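Long-range contact in lactate racemase (Thermoanaerobacterium thermosaccharolyticum, PDB 2YJG), which interconverts the D and L isomers of lactate with the help of a nickel pincer cofactor derived from nicotinic acid mononucleotide: residues V131-I144 and G151-D163. Numbering follows the deposited sequence.
Sequences VVHDSRNSENMELI and GKLEINKLAVEAD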
ATOM      1  N   VAL A 131       6.136  -8.402  -3.413  1.00 18.10           N
ATOM      2  CA  VAL A 131       6.814  -8.229  -4.668  1.00 18.93           C
ATOM      3  C   VAL A 131       5.860  -8.717  -5.743  1.00 18.82           C
ATOM      4  O   VAL A 131       5.199  -9.741  -5.564  1.00 18.50           O
ATOM      5  CB  VAL A 131       8.101  -9.086  -4.655  1.00 20.27           C
ATOM      6  CG1 VAL A 131       8.872  -9.005  -5.971  1.00 20.89           C
ATOM      7  CG2 VAL A 131       9.009  -8.681  -3.473  1.00 22.27           C
ATOM      8  N   VAL A 132       5.818  -8.017  -6.883  1.00 18.89           N
ATOM      9  CA  VAL A 132       4.875  -8.337  -7.950  1.00 19.44           C
ATOM     10  C   VAL A 132       5.625  -9.048  -9.090  1.00 20.21           C
ATOM     11  O   VAL A 132       6.678  -8.573  -9.552  1.00 21.11           O
ATOM     12  CB  VAL A 132       4.119  -7.063  -8.452  1.00 20.57           C
ATOM     13  CG1 VAL A 132       3.207  -7.391  -9.550  1.00 16.89           C
ATOM     14  CG2 VAL A 132       3.338  -6.373  -7.314  1.00 21.06           C
ATOM     15  N   HIS A 133       5.132 -10.219  -9.509  1.00 18.84           N
ATOM     16  CA  HIS A 133       5.753 -10.946 -10.586  1.00 19.58           C
ATOM     17  C   HIS A 133       5.531 -10.178 -11.860  1.00 21.00           C
ATOM     18  O   HIS A 133       4.411  -9.693 -12.115  1.00 19.22           O
ATOM     19  CB  HIS A 133       5.098 -12.318 -10.761  1.00 21.00           C
ATOM     20  CG  HIS A 133       5.632 -13.099 -11.917  1.00 17.25           C
ATOM     21  ND1 HIS A 133       6.953 -13.479 -12.022  1.00 19.33           N
ATOM     22  CD2 HIS A 133       5.014 -13.568 -13.024  1.00 19.42           C
ATOM     23  CE1 HIS A 133       7.123 -14.137 -13.157  1.00 20.84           C
ATOM     24  NE2 HIS A 133       5.959 -14.205 -13.776  1.00 18.43           N
ATOM     25  N   ASP A 134       6.573 -10.116 -12.683  1.00 22.27           N
ATOM     26  CA  ASP A 134       6.421  -9.537 -14.038  1.00 23.81           C
ATOM     27  C   ASP A 134       6.974 -10.571 -15.035  1.00 22.54           C
ATOM     28  O   ASP A 134       8.185 -10.841 -15.130  1.00 21.88           O
ATOM     29  CB  ASP A 134       7.138  -8.201 -14.125  1.00 24.88           C
ATOM     30  CG  ASP A 134       7.075  -7.575 -15.488  1.00 29.03           C
ATOM     31  OD1 ASP A 134       6.343  -8.075 -16.415  1.00 27.50           O
ATOM     32  OD2 ASP A 134       7.812  -6.552 -15.610  1.00 29.32           O
ATOM     33  N   SER A 135       6.021 -11.201 -15.705  1.00 22.03           N
ATOM     34  CA  SER A 135       6.319 -12.287 -16.637  1.00 23.68           C
ATOM     35  C   SER A 135       7.071 -11.735 -17.860  1.00 24.46           C
ATOM     36  O   SER A 135       7.673 -12.507 -18.595  1.00 21.95           O
ATOM     37  CB  SER A 135       5.057 -12.976 -17.101  1.00 22.27           C
ATOM     38  OG  SER A 135       4.236 -12.111 -17.877  1.00 27.16           O
ATOM     39  N   ARG A 136       7.018 -10.417 -18.055  1.00 26.02           N
ATOM     40  CA  ARG A 136       7.648  -9.795 -19.217  1.00 27.86           C
ATOM     41  C   ARG A 136       9.056  -9.231 -18.958  1.00 30.31           C
ATOM     42  O   ARG A 136       9.704  -8.742 -19.903  1.00 30.93           O
ATOM     43  CB  ARG A 136       6.729  -8.739 -19.786  1.00 29.04           C
ATOM     44  CG  ARG A 136       5.465  -9.324 -20.350  1.00 30.62           C
ATOM     45  CD  ARG A 136       4.447  -8.298 -20.780  1.00 34.49           C
ATOM     46  NE  ARG A 136       3.216  -8.959 -21.236  1.00 36.35           N
ATOM     47  CZ  ARG A 136       2.284  -9.467 -20.433  1.00 36.63           C
ATOM     48  NH1 ARG A 136       2.406  -9.383 -19.121  1.00 37.17           N
ATOM     49  NH2 ARG A 136       1.221 -10.069 -20.955  1.00 36.65           N
ATOM     50  N   ASN A 137       9.548  -9.341 -17.721  1.00 30.46           N
ATOM     51  CA  ASN A 137      10.898  -8.902 -17.370  1.00 32.29           C
ATOM     52  C   ASN A 137      11.887 -10.047 -17.281  1.00 32.48           C
ATOM     53  O   ASN A 137      12.048 -10.658 -16.240  1.00 31.31           O
ATOM     54  CB  ASN A 137      10.925  -8.100 -16.050  1.00 32.02           C
ATOM     55  CG  ASN A 137      12.302  -7.450 -15.775  1.00 33.37           C
ATOM     56  OD1 ASN A 137      13.213  -7.512 -16.598  1.00 34.15           O
ATOM     57  ND2 ASN A 137      12.449  -6.859 -14.597  1.00 33.09           N
ATOM     58  N   SER A 138      12.593 -10.277 -18.381  1.00 34.08           N
ATOM     59  CA  SER A 138      13.498 -11.407 -18.516  1.00 35.65           C
ATOM     60  C   SER A 138      14.621 -11.414 -17.508  1.00 36.04           C
ATOM     61  O   SER A 138      15.090 -12.481 -17.130  1.00 36.10           O
ATOM     62  CB  SER A 138      14.088 -11.414 -19.922  1.00 36.48           C
ATOM     63  OG  SER A 138      13.102 -10.955 -20.838  1.00 40.09           O
ATOM     64  N   GLU A 139      15.034 -10.228 -17.069  1.00 36.38           N
ATOM     65  CA  GLU A 139      16.122 -10.058 -16.115  1.00 37.24           C
ATOM     66  C   GLU A 139      15.778 -10.667 -14.768  1.00 36.81           C
ATOM     67  O   GLU A 139      16.676 -11.151 -14.036  1.00 36.89           O
ATOM     68  CB  GLU A 139      16.429  -8.563 -15.930  1.00 38.02           C
ATOM     69  CG  GLU A 139      17.697  -8.228 -15.099  1.00 40.80           C
ATOM     70  CD  GLU A 139      17.764  -6.737 -14.705  1.00 43.35           C
ATOM     71  OE1 GLU A 139      17.158  -5.887 -15.419  1.00 47.63           O
ATOM     72  OE2 GLU A 139      18.393  -6.428 -13.672  1.00 45.08           O
ATOM     73  N   ASN A 140      14.489 -10.642 -14.427  1.00 35.93           N
ATOM     74  CA  ASN A 140      14.044 -11.297 -13.203  1.00 35.54           C
ATOM     75  C   ASN A 140      13.578 -12.763 -13.313  1.00 34.39           C
ATOM     76  O   ASN A 140      13.081 -13.335 -12.327  1.00 32.55           O
ATOM     77  CB  ASN A 140      12.939 -10.482 -12.563  1.00 35.72           C
ATOM     78  CG  ASN A 140      12.765 -10.826 -11.127  1.00 39.55           C
ATOM     79  OD1 ASN A 140      13.755 -11.058 -10.411  1.00 42.59           O
ATOM     80  ND2 ASN A 140      11.501 -10.890 -10.675  1.00 42.33           N
ATOM     81  N   MET A 141      13.756 -13.359 -14.492  1.00 33.85           N
ATOM     82  CA  MET A 141      13.435 -14.770 -14.764  1.00 33.57           C
ATOM     83  C   MET A 141      14.698 -15.602 -14.770  1.00 33.67           C
ATOM     84  O   MET A 141      15.746 -15.091 -15.173  1.00 34.88           O
ATOM     85  CB  MET A 141      12.808 -14.939 -16.162  1.00 33.32           C
ATOM     86  CG  MET A 141      11.548 -14.160 -16.438  1.00 34.63           C
ATOM     87  SD  MET A 141      10.167 -14.775 -15.473  1.00 33.04           S
ATOM     88  CE  MET A 141       8.954 -13.677 -16.011  1.00 36.97           C
ATOM     89  N   GLU A 142      14.596 -16.870 -14.372  1.00 31.14           N
ATOM     90  CA  GLU A 142      15.695 -17.820 -14.485  1.00 30.96           C
ATOM     91  C   GLU A 142      15.271 -19.124 -15.154  1.00 30.06           C
ATOM     92  O   GLU A 142      14.285 -19.743 -14.773  1.00 28.33           O
ATOM     93  CB  GLU A 142      16.250 -18.141 -13.117  1.00 31.31           C
ATOM     94  CG  GLU A 142      17.527 -18.933 -13.120  1.00 33.02           C
ATOM     95  CD  GLU A 142      18.213 -18.921 -11.750  1.00 33.84           C
ATOM     96  OE1 GLU A 142      18.199 -17.864 -11.091  1.00 39.59           O
ATOM     97  OE2 GLU A 142      18.737 -19.971 -11.337  1.00 36.04           O
ATOM     98  N   LEU A 143      16.038 -19.553 -16.155  1.00 29.91           N
ATOM     99  CA  LEU A 143      15.856 -20.880 -16.726  1.00 29.53           C
ATOM    100  C   LEU A 143      16.207 -21.902 -15.671  1.00 30.02           C
ATOM    101  O   LEU A 143      17.313 -21.853 -15.083  1.00 31.59           O
ATOM    102  CB  LEU A 143      16.722 -21.038 -17.987  1.00 30.59           C
ATOM    103  CG  LEU A 143      16.747 -22.395 -18.697  1.00 30.31           C
ATOM    104  CD1 LEU A 143      15.322 -22.867 -19.166  1.00 27.67           C
ATOM    105  CD2 LEU A 143      17.723 -22.294 -19.869  1.00 31.72           C
ATOM    106  N   ILE A 144      15.275 -22.803 -15.366  1.00 27.99           N
ATOM    107  CA  ILE A 144      15.522 -23.835 -14.367  1.00 27.78           C
ATOM    108  C   ILE A 144      15.429 -25.253 -14.872  1.00 26.53           C
ATOM    109  O   ILE A 144      15.746 -26.176 -14.155  1.00 28.42           O
ATOM    110  CB  ILE A 144      14.598 -23.741 -13.164  1.00 27.89           C
ATOM    111  CG1 ILE A 144      13.128 -23.644 -13.594  1.00 27.51           C
ATOM    112  CG2 ILE A 144      15.080 -22.589 -12.244  1.00 28.84           C
ATOM    113  CD1 ILE A 144      12.148 -24.116 -12.529  1.00 27.70           C
ATOM    114  N   GLY A 151       9.633 -28.254 -23.657  1.00 28.91           N
ATOM    115  CA  GLY A 151       9.814 -26.804 -23.494  1.00 28.13           C
ATOM    116  C   GLY A 151      10.720 -26.345 -22.346  1.00 26.69           C
ATOM    117  O   GLY A 151      10.774 -26.959 -21.265  1.00 26.60           O
ATOM    118  N   LYS A 152      11.404 -25.229 -22.569  1.00 25.88           N
ATOM    119  CA  LYS A 152      12.135 -24.572 -21.485  1.00 25.79           C
ATOM    120  C   LYS A 152      11.164 -24.119 -20.371  1.00 24.56           C
ATOM    121  O   LYS A 152       9.976 -23.853 -20.643  1.00 21.82           O
ATOM    122  CB  LYS A 152      12.842 -23.332 -22.008  1.00 26.62           C
ATOM    123  CG  LYS A 152      14.154 -23.594 -22.688  1.00 30.81           C
ATOM    124  CD  LYS A 152      14.728 -22.281 -23.258  1.00 34.09           C
ATOM    125  CE  LYS A 152      15.737 -22.568 -24.340  1.00 35.12           C
ATOM    126  NZ  LYS A 152      16.575 -23.681 -23.881  1.00 36.94           N
ATOM    127  N   LEU A 153      11.689 -24.028 -19.158  1.00 22.05           N
ATOM    128  CA  LEU A 153      10.952 -23.564 -17.990  1.00 21.60           C
ATOM    129  C   LEU A 153      11.716 -22.385 -17.365  1.00 21.46           C
ATOM    130  O   LEU A 153      12.863 -22.544 -16.926  1.00 22.47           O
ATOM    131  CB  LEU A 153      10.814 -24.714 -16.989  1.00 21.76           C
ATOM    132  CG  LEU A 153      10.192 -24.370 -15.630  1.00 23.77           C
ATOM    133  CD1 LEU A 153       8.819 -23.759 -15.951  1.00 26.62           C
ATOM    134  CD2 LEU A 153      10.097 -25.561 -14.703  1.00 26.95           C
ATOM    135  N   GLU A 154      11.119 -21.201 -17.387  1.00 20.71           N
ATOM    136  CA  GLU A 154      11.741 -19.998 -16.818  1.00 21.69           C
ATOM    137  C   GLU A 154      10.802 -19.491 -15.761  1.00 21.39           C
ATOM    138  O   GLU A 154       9.618 -19.283 -16.062  1.00 20.26           O
ATOM    139  CB  GLU A 154      11.936 -18.941 -17.904  1.00 22.31           C
ATOM    140  CG  GLU A 154      12.679 -19.567 -19.121  1.00 25.83           C
ATOM    141  CD  GLU A 154      12.614 -18.782 -20.403  1.00 32.23           C
ATOM    142  OE1 GLU A 154      11.626 -18.059 -20.656  1.00 34.17           O
ATOM    143  OE2 GLU A 154      13.593 -18.922 -21.191  1.00 34.77           O
ATOM    144  N   ILE A 155      11.289 -19.345 -14.534  1.00 20.42           N
ATOM    145  CA  ILE A 155      10.452 -18.772 -13.469  1.00 20.95           C
ATOM    146  C   ILE A 155      11.117 -17.580 -12.748  1.00 21.46           C
ATOM    147  O   ILE A 155      12.320 -17.351 -12.894  1.00 21.58           O
ATOM    148  CB  ILE A 155       9.909 -19.818 -12.531  1.00 20.92           C
ATOM    149  CG1 ILE A 155      11.005 -20.562 -11.745  1.00 21.44           C
ATOM    150  CG2 ILE A 155       9.079 -20.880 -13.328  1.00 20.13           C
ATOM    151  CD1 ILE A 155      10.502 -21.267 -10.524  1.00 20.16           C
ATOM    152  N   ASN A 156      10.322 -16.826 -11.998  1.00 21.47           N
ATOM    153  CA  ASN A 156      10.845 -15.704 -11.192  1.00 21.43           C
ATOM    154  C   ASN A 156      12.031 -16.124 -10.298  1.00 21.98           C
ATOM    155  O   ASN A 156      11.951 -17.106  -9.503  1.00 20.28           O
ATOM    156  CB  ASN A 156       9.721 -15.150 -10.324  1.00 20.17           C
ATOM    157  CG  ASN A 156       9.964 -13.743  -9.834  1.00 20.85           C
ATOM    158  OD1 ASN A 156      10.875 -13.487  -9.028  1.00 19.81           O
ATOM    159  ND2 ASN A 156       9.114 -12.828 -10.269  1.00 16.43           N
ATOM    160  N   LYS A 157      13.119 -15.358 -10.435  1.00 22.14           N
ATOM    161  CA  LYS A 157      14.370 -15.601  -9.690  1.00 23.31           C
ATOM    162  C   LYS A 157      14.229 -15.636  -8.168  1.00 21.67           C
ATOM    163  O   LYS A 157      14.905 -16.377  -7.491  1.00 20.99           O
ATOM    164  CB  LYS A 157      15.407 -14.502 -10.037  1.00 23.85           C
ATOM    165  CG  LYS A 157      16.803 -15.100 -10.313  1.00 30.52           C
ATOM    166  CD  LYS A 157      17.776 -14.125 -11.054  1.00 34.75           C
ATOM    167  CE  LYS A 157      17.798 -12.714 -10.443  1.00 38.46           C
ATOM    168  NZ  LYS A 157      18.794 -11.769 -11.129  1.00 41.04           N
ATOM    169  N   LEU A 158      13.393 -14.772  -7.649  1.00 21.51           N
ATOM    170  CA  LEU A 158      13.127 -14.741  -6.214  1.00 21.23           C
ATOM    171  C   LEU A 158      12.689 -16.084  -5.709  1.00 20.58           C
ATOM    172  O   LEU A 158      13.113 -16.534  -4.660  1.00 18.03           O
ATOM    173  CB  LEU A 158      12.029 -13.722  -5.961  1.00 22.32           C
ATOM    174  CG  LEU A 158      11.891 -13.286  -4.510  1.00 23.98           C
ATOM    175  CD1 LEU A 158      13.107 -12.406  -4.106  1.00 27.33           C
ATOM    176  CD2 LEU A 158      10.590 -12.512  -4.402  1.00 26.12           C
ATOM    177  N   ALA A 159      11.801 -16.733  -6.466  1.00 20.00           N
ATOM    178  CA  ALA A 159      11.335 -18.075  -6.126  1.00 20.04           C
ATOM    179  C   ALA A 159      12.459 -19.122  -6.107  1.00 20.15           C
ATOM    180  O   ALA A 159      12.510 -19.983  -5.225  1.00 18.66           O
ATOM    181  CB  ALA A 159      10.238 -18.478  -7.102  1.00 19.58           C
ATOM    182  N   VAL A 160      13.324 -19.028  -7.105  1.00 21.10           N
ATOM    183  CA  VAL A 160      14.456 -19.933  -7.289  1.00 22.34           C
ATOM    184  C   VAL A 160      15.437 -19.767  -6.117  1.00 23.41           C
ATOM    185  O   VAL A 160      15.823 -20.737  -5.476  1.00 25.47           O
ATOM    186  CB  VAL A 160      15.214 -19.628  -8.605  1.00 22.00           C
ATOM    187  CG1 VAL A 160      16.351 -20.646  -8.761  1.00 23.15           C
ATOM    188  CG2 VAL A 160      14.248 -19.626  -9.861  1.00 22.29           C
ATOM    189  N   GLU A 161      15.753 -18.519  -5.790  1.00 25.12           N
ATOM    190  CA  GLU A 161      16.709 -18.176  -4.693  1.00 25.57           C
ATOM    191  C   GLU A 161      16.249 -18.503  -3.263  1.00 25.50           C
ATOM    192  O   GLU A 161      17.076 -18.644  -2.370  1.00 23.29           O
ATOM    193  CB  GLU A 161      16.985 -16.669  -4.717  1.00 25.93           C
ATOM    194  CG  GLU A 161      17.681 -16.176  -5.928  1.00 30.30           C
ATOM    195  CD  GLU A 161      17.622 -14.629  -6.021  1.00 37.28           C
ATOM    196  OE1 GLU A 161      16.985 -13.977  -5.121  1.00 39.39           O
ATOM    197  OE2 GLU A 161      18.227 -14.090  -6.990  1.00 40.10           O
ATOM    198  N   ALA A 162      14.936 -18.632  -3.071  1.00 24.29           N
ATOM    199  CA  ALA A 162      14.360 -18.968  -1.798  1.00 23.94           C
ATOM    200  C   ALA A 162      14.936 -20.223  -1.159  1.00 24.88           C
ATOM    201  O   ALA A 162      15.182 -21.224  -1.824  1.00 24.58           O
ATOM    202  CB  ALA A 162      12.852 -19.126  -1.938  1.00 24.45           C
ATOM    203  N   ASP A 163      15.175 -20.123   0.144  1.00 24.11           N
ATOM    204  CA  ASP A 163      15.447 -21.271   1.038  1.00 25.28           C
ATOM    205  C   ASP A 163      14.279 -22.189   1.190  1.00 23.71           C
ATOM    206  O   ASP A 163      14.415 -23.420   1.338  1.00 23.76           O
ATOM    207  CB  ASP A 163      15.661 -20.737   2.459  1.00 26.76           C
ATOM    208  CG  ASP A 163      17.052 -20.578   2.782  1.00 31.58           C
ATOM    209  OD1 ASP A 163      17.897 -20.807   1.864  1.00 42.49           O
ATOM    210  OD2 ASP A 163      17.324 -20.226   3.948  1.00 36.04           O
TER
HETATM  211  O   HOH W   1       9.198  -9.828  -9.671  1.00 27.39           O
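The beta hairpin formed by strands 141-146 and 152-156 shows how one asparagine can tie a small antiparallel unit to the loop leading into it. Asn156 ends the second strand and is the N-cap of helix 157-161: its OD1 accepts from Leu158 N (3.1 Å) in the carbonyl plane, on a lone pair. The other branch of the amide, ND2, gives a nearly straight bond to His133 ND1 (2.9 Å, 175° at the hydrogen), which it meets in the ring plane, and a second to the water that donates to Val132 O. With CG anti to the backbone N (chi1 -160°), the amide swings toward His133, whose NE2 is bonded to Ala191 O. The hairpin itself is sewn by Glu142 N to Ile155 O (2.8 Å), the return bond from Ile155 N, and Ile144 N to Leu153 O; Lys157 N to Asn140 O (2.8 Å) carries the pairing into the first helical turn. Beside this ladder the Ile144 CD1 methyl presses tightly on Leu153 CD2 (3.3 Å) and also meets Ile155 CG1 (3.8 Å), while Ile144 CG2 lies against Val160 CG2 (3.9 Å). Replacing Asn156 with a leucine would probably leave Leu158 N without its cap and His133 ND1 without its donor, the imidazole then held by its NE2 bond alone and less firmly fixed in rotation. Because ND1 accepts here, the imidazole is probably the neutral tautomer with its proton on NE2, which suits a bond to the carbonyl Ala191 O, and the ring's rotation is fixed from both nitrogens.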